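Ferrous iron uptake transporter protein B (Streptococcus thermophilus, PDB 3TAH) probably drives ferrous iron uptake across the cell membrane using GTP, the present piece being its cytosolic part with the G-protein domain and a helical domain. Local coordinates at residues T4-I9 against L51-L56; D82-V87 against I108-A113. The protein carries 1 engineered substitution. All blocks are in the same frame, centred on the assembly; numbering follows the deposited sequence. Where two conformers were deposited one is given.

Contact 1 (T4-I9 against L51-L56); sequences TEIALI and LEIQDL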
ATOM      1  N   THR A   4      14.757   9.677  -8.263  1.00 27.53           N
ATOM      2  CA  THR A   4      13.410   9.087  -8.129  1.00 22.55           C
ATOM      3  C   THR A   4      13.493   8.076  -6.979  1.00 20.74           C
ATOM      4  O   THR A   4      14.275   7.136  -7.035  1.00 19.67           O
ATOM      5  CB  THR A   4      12.892   8.455  -9.421  1.00 22.59           C
ATOM      6  OG1 THR A   4      12.770   9.457 -10.426  1.00 21.88           O
ATOM      7  CG2 THR A   4      11.496   7.862  -9.223  1.00 21.08           C
ATOM      8  N   GLU A   5      12.702   8.293  -5.931  1.00 19.32           N
ATOM      9  CA  GLU A   5      12.709   7.444  -4.749  1.00 19.20           C
ATOM     10  C   GLU A   5      11.563   6.454  -4.849  1.00 18.04           C
ATOM     11  O   GLU A   5      10.398   6.865  -4.879  1.00 16.20           O
ATOM     12  CB  GLU A   5      12.528   8.290  -3.497  1.00 20.32           C
ATOM     13  CG  GLU A   5      12.935   7.597  -2.232  1.00 25.26           C
ATOM     14  CD  GLU A   5      14.440   7.465  -2.096  1.00 28.81           C
ATOM     15  OE1 GLU A   5      14.884   6.681  -1.242  1.00 33.68           O
ATOM     16  OE2 GLU A   5      15.177   8.144  -2.844  1.00 34.52           O
ATOM     17  N   ILE A   6      11.913   5.175  -4.892  1.00 17.05           N
ATOM     18  CA  ILE A   6      10.963   4.092  -5.049  1.00 17.61           C
ATOM     19  C   ILE A   6      10.915   3.292  -3.752  1.00 16.51           C
ATOM     20  O   ILE A   6      11.896   2.642  -3.395  1.00 17.24           O
ATOM     21  CB  ILE A   6      11.337   3.175  -6.230  1.00 17.97           C
ATOM     22  CG1 ILE A   6      11.417   3.981  -7.536  1.00 18.70           C
ATOM     23  CG2 ILE A   6      10.322   2.036  -6.347  1.00 19.96           C
ATOM     24  CD1 ILE A   6      11.824   3.198  -8.774  1.00 16.29           C
ATOM     25  N   ALA A   7       9.772   3.330  -3.062  1.00 14.55           N
ATOM     26  CA  ALA A   7       9.586   2.571  -1.827  1.00 15.23           C
ATOM     27  C   ALA A   7       9.219   1.120  -2.148  1.00 14.57           C
ATOM     28  O   ALA A   7       8.182   0.878  -2.749  1.00 16.06           O
ATOM     29  CB  ALA A   7       8.493   3.214  -0.940  1.00 15.73           C
ATOM     30  N   LEU A   8      10.058   0.174  -1.739  1.00 13.30           N
ATOM     31  CA  LEU A   8       9.831  -1.261  -1.948  1.00 13.56           C
ATOM     32  C   LEU A   8       9.185  -1.852  -0.695  1.00 12.61           C
ATOM     33  O   LEU A   8       9.751  -1.770   0.393  1.00 15.84           O
ATOM     34  CB  LEU A   8      11.164  -1.948  -2.246  1.00 13.29           C
ATOM     35  CG  LEU A   8      11.141  -3.406  -2.678  1.00 13.13           C
ATOM     36  CD1 LEU A   8      10.605  -3.504  -4.086  1.00 13.45           C
ATOM     37  CD2 LEU A   8      12.533  -4.020  -2.590  1.00 14.43           C
ATOM     38  N   ILE A   9       8.000  -2.445  -0.834  1.00 12.84           N
ATOM     39  CA  ILE A   9       7.307  -3.017   0.305  1.00 12.90           C
ATOM     40  C   ILE A   9       6.415  -4.196  -0.093  1.00 13.97           C
ATOM     41  O   ILE A   9       5.895  -4.277  -1.207  1.00 15.08           O
ATOM     42  CB  ILE A   9       6.506  -1.914   1.074  1.00 15.07           C
ATOM     43  CG1 ILE A   9       5.924  -2.446   2.384  1.00 18.32           C
ATOM     44  CG2 ILE A   9       5.414  -1.327   0.205  1.00 17.72           C
ATOM     45  CD1 ILE A   9       5.421  -1.330   3.302  1.00 17.92           C
ATOM     46  N   LEU A  51      17.786   6.110  -9.885  1.00 21.76           N
ATOM     47  CA  LEU A  51      16.683   5.545  -9.113  1.00 20.23           C
ATOM     48  C   LEU A  51      17.193   4.994  -7.791  1.00 20.13           C
ATOM     49  O   LEU A  51      18.153   4.209  -7.767  1.00 20.90           O
ATOM     50  CB  LEU A  51      16.003   4.413  -9.887  1.00 19.22           C
ATOM     51  CG  LEU A  51      15.579   4.656 -11.334  1.00 19.37           C
ATOM     52  CD1 LEU A  51      14.921   3.389 -11.872  1.00 21.36           C
ATOM     53  CD2 LEU A  51      14.659   5.852 -11.486  1.00 20.41           C
ATOM     54  N   GLU A  52      16.561   5.388  -6.687  1.00 18.70           N
ATOM     55  CA  GLU A  52      16.916   4.829  -5.385  1.00 17.96           C
ATOM     56  C   GLU A  52      15.774   3.980  -4.841  1.00 17.93           C
ATOM     57  O   GLU A  52      14.617   4.407  -4.860  1.00 19.30           O
ATOM     58  CB  GLU A  52      17.237   5.931  -4.392  1.00 18.77           C
ATOM     59  CG  GLU A  52      17.707   5.415  -3.040  1.00 21.81           C
ATOM     60  CD  GLU A  52      18.341   6.508  -2.195  1.00 23.90           C
ATOM     61  OE1 GLU A  52      19.505   6.355  -1.770  1.00 27.71           O
ATOM     62  OE2 GLU A  52      17.672   7.526  -1.966  1.00 27.08           O
ATOM     63  N   ILE A  53      16.112   2.793  -4.356  1.00 16.87           N
ATOM     64  CA  ILE A  53      15.152   1.894  -3.732  1.00 16.80           C
ATOM     65  C   ILE A  53      15.253   2.090  -2.225  1.00 17.59           C
ATOM     66  O   ILE A  53      16.315   1.879  -1.624  1.00 18.19           O
ATOM     67  CB  ILE A  53      15.425   0.420  -4.089  1.00 15.23           C
ATOM     68  CG1 ILE A  53      15.519   0.241  -5.615  1.00 15.38           C
ATOM     69  CG2 ILE A  53      14.381  -0.487  -3.493  1.00 13.99           C
ATOM     70  CD1 ILE A  53      14.345   0.737  -6.402  1.00 14.67           C
ATOM     71  N   GLN A  54      14.151   2.519  -1.622  1.00 17.58           N
ATOM     72  CA  GLN A  54      14.040   2.566  -0.183  1.00 17.70           C
ATOM     73  C   GLN A  54      13.351   1.279   0.216  1.00 18.35           C
ATOM     74  O   GLN A  54      12.136   1.129  -0.007  1.00 17.82           O
ATOM     75  CB  GLN A  54      13.218   3.779   0.284  1.00 17.99           C
ATOM     76  CG  GLN A  54      13.058   3.866   1.803  1.00 19.51           C
ATOM     77  CD  GLN A  54      14.385   3.968   2.512  1.00 21.04           C
ATOM     78  OE1 GLN A  54      15.062   4.971   2.385  1.00 22.39           O
ATOM     79  NE2 GLN A  54      14.765   2.924   3.254  1.00 19.60           N
ATOM     80  N   ASP A  55      14.103   0.343   0.790  1.00 17.71           N
ATOM     81  CA  ASP A  55      13.485  -0.850   1.333  1.00 19.00           C
ATOM     82  C   ASP A  55      12.658  -0.415   2.543  1.00 19.48           C
ATOM     83  O   ASP A  55      13.002   0.551   3.249  1.00 20.33           O
ATOM     84  CB  ASP A  55      14.515  -1.916   1.714  1.00 20.02           C
ATOM     85  CG  ASP A  55      13.890  -3.269   1.991  1.00 21.90           C
ATOM     86  OD1 ASP A  55      13.008  -3.705   1.221  1.00 24.06           O
ATOM     87  OD2 ASP A  55      14.288  -3.902   2.987  1.00 24.69           O
ATOM     88  N   LEU A  56      11.547  -1.109   2.745  1.00 17.86           N
ATOM     89  CA  LEU A  56      10.703  -0.909   3.907  1.00 17.41           C
ATOM     90  C   LEU A  56      10.495  -2.277   4.532  1.00 18.39           C
ATOM     91  O   LEU A  56      10.556  -3.282   3.821  1.00 17.22           O
ATOM     92  CB  LEU A  56       9.381  -0.250   3.511  1.00 17.35           C
ATOM     93  CG  LEU A  56       9.444   1.183   2.992  1.00 17.80           C
ATOM     94  CD1 LEU A  56       8.048   1.679   2.593  1.00 17.42           C
ATOM     95  CD2 LEU A  56      10.042   2.134   4.039  1.00 18.23           C
TER
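Five backbone hydrogen bonds join Thr4-Ile9 to Leu51-Leu56 as neighbouring parallel strands. Thr4 O receives Glu52 N, Glu52 O receives Ile6 N at 2.8 Å, and Ile6 O and Gln54 O continue the series with Gln54 N and Leu8 N. The fifth, from Leu56 N to Leu8 O, is bent to 132° at the hydrogen and weak, where the second strand runs into a loop. CA-H...O contacts, such as Ile53 CA to Ile6 O at 3.4 Å, fill in between.

Apolar packing dominates the face carrying Ile6, Leu8, Leu51 and Ile53. Ile53 straddles its neighbours: CG2 lies 3.7 Å from Leu8 CB, while CD1 turns back to Ile6 CB at 3.9 Å. Its CG1 stands anti to the carbonyl carbon (chi1 -53°) and a second bend at chi2 brings that methyl over Ile6.

Charge gathers on the other face. Glu5 and Glu52 run side by side in the same direction, with Glu5 OE2 2.7 Å from Glu52 OE2 and the carboxylate planes 76° apart. Such closeness would be expected to raise the pKa of one acid; a long, weak ion pair to Arg29 reaches Glu52 OE1. Gln54 bends at chi2 along its own strand, and NE2 donates in plane to a lone pair of Asp55 O at 3.0 Å. On this same face, beyond the end of strand 51-55, Leu56 CD1 touches Ala7 CB and also meets Ile9 CD1.

Asp55 OD1 packs 3.9 Å from Leu8 CD2, but it forms a salt bridge with Lys16, whose NZ also donates to Leu56 O. Strand 4-10 leads into the P-loop, and Asp55-Leu56-Pro57-Gly58 forms the DxxG (G3) motif, an arrangement characteristic of the P-loop GTPase fold.

Contact 2 (D82-V87 against I108-A113); sequences DSILNV and IPVTIA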
ATOM      1  N   ASP A  82       8.439   8.835  -4.349  1.00 16.36           N
ATOM      2  CA  ASP A  82       7.809   9.164  -5.609  1.00 16.76           C
ATOM      3  C   ASP A  82       6.876   8.054  -6.067  1.00 14.75           C
ATOM      4  O   ASP A  82       5.879   8.341  -6.697  1.00 13.80           O
ATOM      5  CB  ASP A  82       8.865   9.416  -6.682  1.00 17.88           C
ATOM      6  CG  ASP A  82       9.757  10.600  -6.339  1.00 20.06           C
ATOM      7  OD1 ASP A  82       9.248  11.729  -6.339  1.00 22.94           O
ATOM      8  OD2 ASP A  82      10.948  10.396  -6.066  1.00 19.64           O
ATOM      9  N   SER A  83       7.226   6.808  -5.748  1.00 15.12           N
ATOM     10  CA  SER A  83       6.527   5.606  -6.206  1.00 15.01           C
ATOM     11  C   SER A  83       6.556   4.549  -5.115  1.00 14.33           C
ATOM     12  O   SER A  83       7.489   4.518  -4.316  1.00 14.77           O
ATOM     13  CB  SER A  83       7.246   5.057  -7.451  1.00 16.16           C
ATOM     14  OG  SER A  83       7.140   3.641  -7.564  1.00 19.04           O
ATOM     15  N   ILE A  84       5.531   3.698  -5.067  1.00 13.88           N
ATOM     16  CA  ILE A  84       5.563   2.493  -4.242  1.00 14.12           C
ATOM     17  C   ILE A  84       5.688   1.308  -5.199  1.00 13.93           C
ATOM     18  O   ILE A  84       4.869   1.186  -6.103  1.00 14.99           O
ATOM     19  CB  ILE A  84       4.290   2.310  -3.399  1.00 14.08           C
ATOM     20  CG1 ILE A  84       4.183   3.382  -2.316  1.00 13.28           C
ATOM     21  CG2 ILE A  84       4.283   0.937  -2.713  1.00 13.53           C
ATOM     22  CD1 ILE A  84       2.858   3.323  -1.550  1.00 14.06           C
ATOM     23  N   LEU A  85       6.698   0.459  -4.993  1.00 14.33           N
ATOM     24  CA  LEU A  85       6.851  -0.804  -5.724  1.00 14.85           C
ATOM     25  C   LEU A  85       6.471  -1.903  -4.732  1.00 13.47           C
ATOM     26  O   LEU A  85       7.204  -2.207  -3.778  1.00 12.82           O
ATOM     27  CB  LEU A  85       8.273  -0.975  -6.270  1.00 16.27           C
ATOM     28  CG  LEU A  85       8.554  -2.249  -7.078  1.00 19.03           C
ATOM     29  CD1 LEU A  85       7.572  -2.493  -8.210  1.00 22.35           C
ATOM     30  CD2 LEU A  85       9.976  -2.173  -7.634  1.00 18.93           C
ATOM     31  N   ASN A  86       5.290  -2.467  -4.959  1.00 12.55           N
ATOM     32  CA  ASN A  86       4.643  -3.394  -4.040  1.00 11.70           C
ATOM     33  C   ASN A  86       4.939  -4.811  -4.522  1.00 13.60           C
ATOM     34  O   ASN A  86       4.464  -5.208  -5.587  1.00 11.52           O
ATOM     35  CB  ASN A  86       3.131  -3.067  -3.994  1.00 12.90           C
ATOM     36  CG  ASN A  86       2.310  -4.015  -3.129  1.00 12.42           C
ATOM     37  OD1 ASN A  86       1.100  -4.173  -3.350  1.00 13.17           O
ATOM     38  ND2 ASN A  86       2.939  -4.638  -2.140  1.00 12.60           N
ATOM     39  N   VAL A  87       5.723  -5.553  -3.736  1.00 12.20           N
ATOM     40  CA  VAL A  87       6.051  -6.960  -4.027  1.00 13.06           C
ATOM     41  C   VAL A  87       4.923  -7.830  -3.467  1.00 12.82           C
ATOM     42  O   VAL A  87       4.643  -7.806  -2.263  1.00 13.67           O
ATOM     43  CB  VAL A  87       7.418  -7.376  -3.427  1.00 13.41           C
ATOM     44  CG1 VAL A  87       7.753  -8.835  -3.755  1.00 14.46           C
ATOM     45  CG2 VAL A  87       8.514  -6.443  -3.923  1.00 14.37           C
ATOM     46  N   ILE A 108       0.434   7.620  -2.911  0.50 16.11           N
ATOM     47  CA  ILE A 108       1.677   7.492  -3.671  0.50 16.41           C
ATOM     48  C   ILE A 108       1.447   6.356  -4.663  0.50 15.68           C
ATOM     49  O   ILE A 108       1.208   5.225  -4.233  0.50 15.23           O
ATOM     50  CB  ILE A 108       2.857   7.133  -2.798  0.50 16.69           C
ATOM     51  CG1 ILE A 108       3.070   8.201  -1.730  0.50 17.94           C
ATOM     52  CG2 ILE A 108       4.104   6.990  -3.658  0.50 16.52           C
ATOM     53  CD1 ILE A 108       4.210   7.887  -0.824  0.50 17.15           C
ATOM     54  N   PRO A 109       1.504   6.639  -5.978  1.00 14.95           N
ATOM     55  CA  PRO A 109       1.142   5.610  -6.980  1.00 15.40           C
ATOM     56  C   PRO A 109       1.864   4.287  -6.803  1.00 14.00           C
ATOM     57  O   PRO A 109       3.088   4.272  -6.618  1.00 15.06           O
ATOM     58  CB  PRO A 109       1.525   6.267  -8.305  1.00 15.08           C
ATOM     59  CG  PRO A 109       1.264   7.684  -8.027  1.00 15.80           C
ATOM     60  CD  PRO A 109       1.812   7.914  -6.659  1.00 16.52           C
ATOM     61  N   VAL A 110       1.085   3.213  -6.844  1.00 13.57           N
ATOM     62  CA  VAL A 110       1.567   1.854  -6.641  1.00 14.05           C
ATOM     63  C   VAL A 110       1.796   1.149  -7.975  1.00 13.75           C
ATOM     64  O   VAL A 110       0.983   1.294  -8.890  1.00 13.30           O
ATOM     65  CB  VAL A 110       0.545   1.057  -5.783  1.00 13.34           C
ATOM     66  CG1 VAL A 110       0.849  -0.427  -5.781  1.00 13.06           C
ATOM     67  CG2 VAL A 110       0.511   1.640  -4.363  1.00 15.14           C
ATOM     68  N   THR A 111       2.915   0.416  -8.070  1.00 12.59           N
ATOM     69  CA  THR A 111       3.219  -0.506  -9.163  1.00 12.78           C
ATOM     70  C   THR A 111       3.463  -1.867  -8.480  1.00 14.31           C
ATOM     71  O   THR A 111       4.179  -1.930  -7.481  1.00 14.08           O
ATOM     72  CB  THR A 111       4.463  -0.074  -9.947  1.00 13.88           C
ATOM     73  OG1 THR A 111       4.196   1.155 -10.638  1.00 15.26           O
ATOM     74  CG2 THR A 111       4.885  -1.156 -10.950  1.00 14.83           C
ATOM     75  N   ILE A 112       2.876  -2.944  -8.998  1.00 13.68           N
ATOM     76  CA  ILE A 112       2.994  -4.264  -8.357  1.00 12.76           C
ATOM     77  C   ILE A 112       3.989  -5.152  -9.094  1.00 12.85           C
ATOM     78  O   ILE A 112       3.875  -5.286 -10.309  1.00 14.51           O
ATOM     79  CB  ILE A 112       1.633  -4.993  -8.275  1.00 13.12           C
ATOM     80  CG1 ILE A 112       0.687  -4.302  -7.282  1.00 14.73           C
ATOM     81  CG2 ILE A 112       1.826  -6.462  -7.878  1.00 10.85           C
ATOM     82  CD1 ILE A 112      -0.752  -4.915  -7.263  1.00 15.67           C
ATOM     83  N   ALA A 113       4.953  -5.732  -8.362  1.00 13.48           N
ATOM     84  CA  ALA A 113       5.784  -6.830  -8.860  1.00 13.11           C
ATOM     85  C   ALA A 113       5.039  -8.066  -8.376  1.00 14.39           C
ATOM     86  O   ALA A 113       5.034  -8.371  -7.189  1.00 14.11           O
ATOM     87  CB  ALA A 113       7.218  -6.791  -8.301  1.00 14.36           C
TER
HETATM   88  O   HOH W   1       4.542   3.271  -8.825  1.00 16.48           O
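The flat amide of Asn86, laid alongside Ile112 by a CG anti to the backbone N (chi1 177°), has Ile112 CG1 approaching OD1 at 4.0 Å, obliquely to the amide plane. Both polar ends of the amide are engaged elsewhere: OD1 bonds to Thr100 and ND2 to Ile9 O, which should fix its rotation. Asn86 CB meets Val110 CG1 at 3.9 Å. Asp82 O stands over one face of the puckered Pro109 ring, 4.1 Å from CD, a loose contact.

Parallel pairing links the strands through Ile84 N to Pro109 O, Thr111 N to Ile84 O, Asn86 N to Thr111 O at 2.8 Å, and Ala113 N to Asn86 O. Ile84 CB meets Val110 CG2 at 4.0 Å, and in the conformer described Ile108 crosses Ile84 at about a right angle. On the opposite face, that of Leu85 and Thr111, Leu85 CD1 comes within 3.5 Å of Thr111 O. A water ties Ser83 OG to Thr111 OG1 and donates to Pro109 O at 2.8 Å.

Helix 93-105, the crossover of this beta-alpha-beta unit, packs through Leu103 on Ile84, Asn86 and Val110, whereas helix 151-159 lays Val154 against Leu85, Thr111 and Ala113; strand 4-10 flanks 83-89.

In the fold
Contacts 1 and 2 belong to one mixed sheet, their centres about 9 Å apart, and follow one another in series along the chain. Strands 51-55, 4-10, 83-89 and 110-115 lie side by side in that order, so 4-10 and 83-89 form the seam between the contacts: Ala7 O and Leu85 N are 2.7 Å apart, a probable hydrogen bond, and Leu8 CD1 packs on Val87 CG2. All four strands are parallel and make up the central part of the G-protein domain. Their C-terminal ends lead toward the nucleotide site and carry nucleotide-binding loops, among them the guanine-binding segment that begins at Asn115, at the end of 110-115.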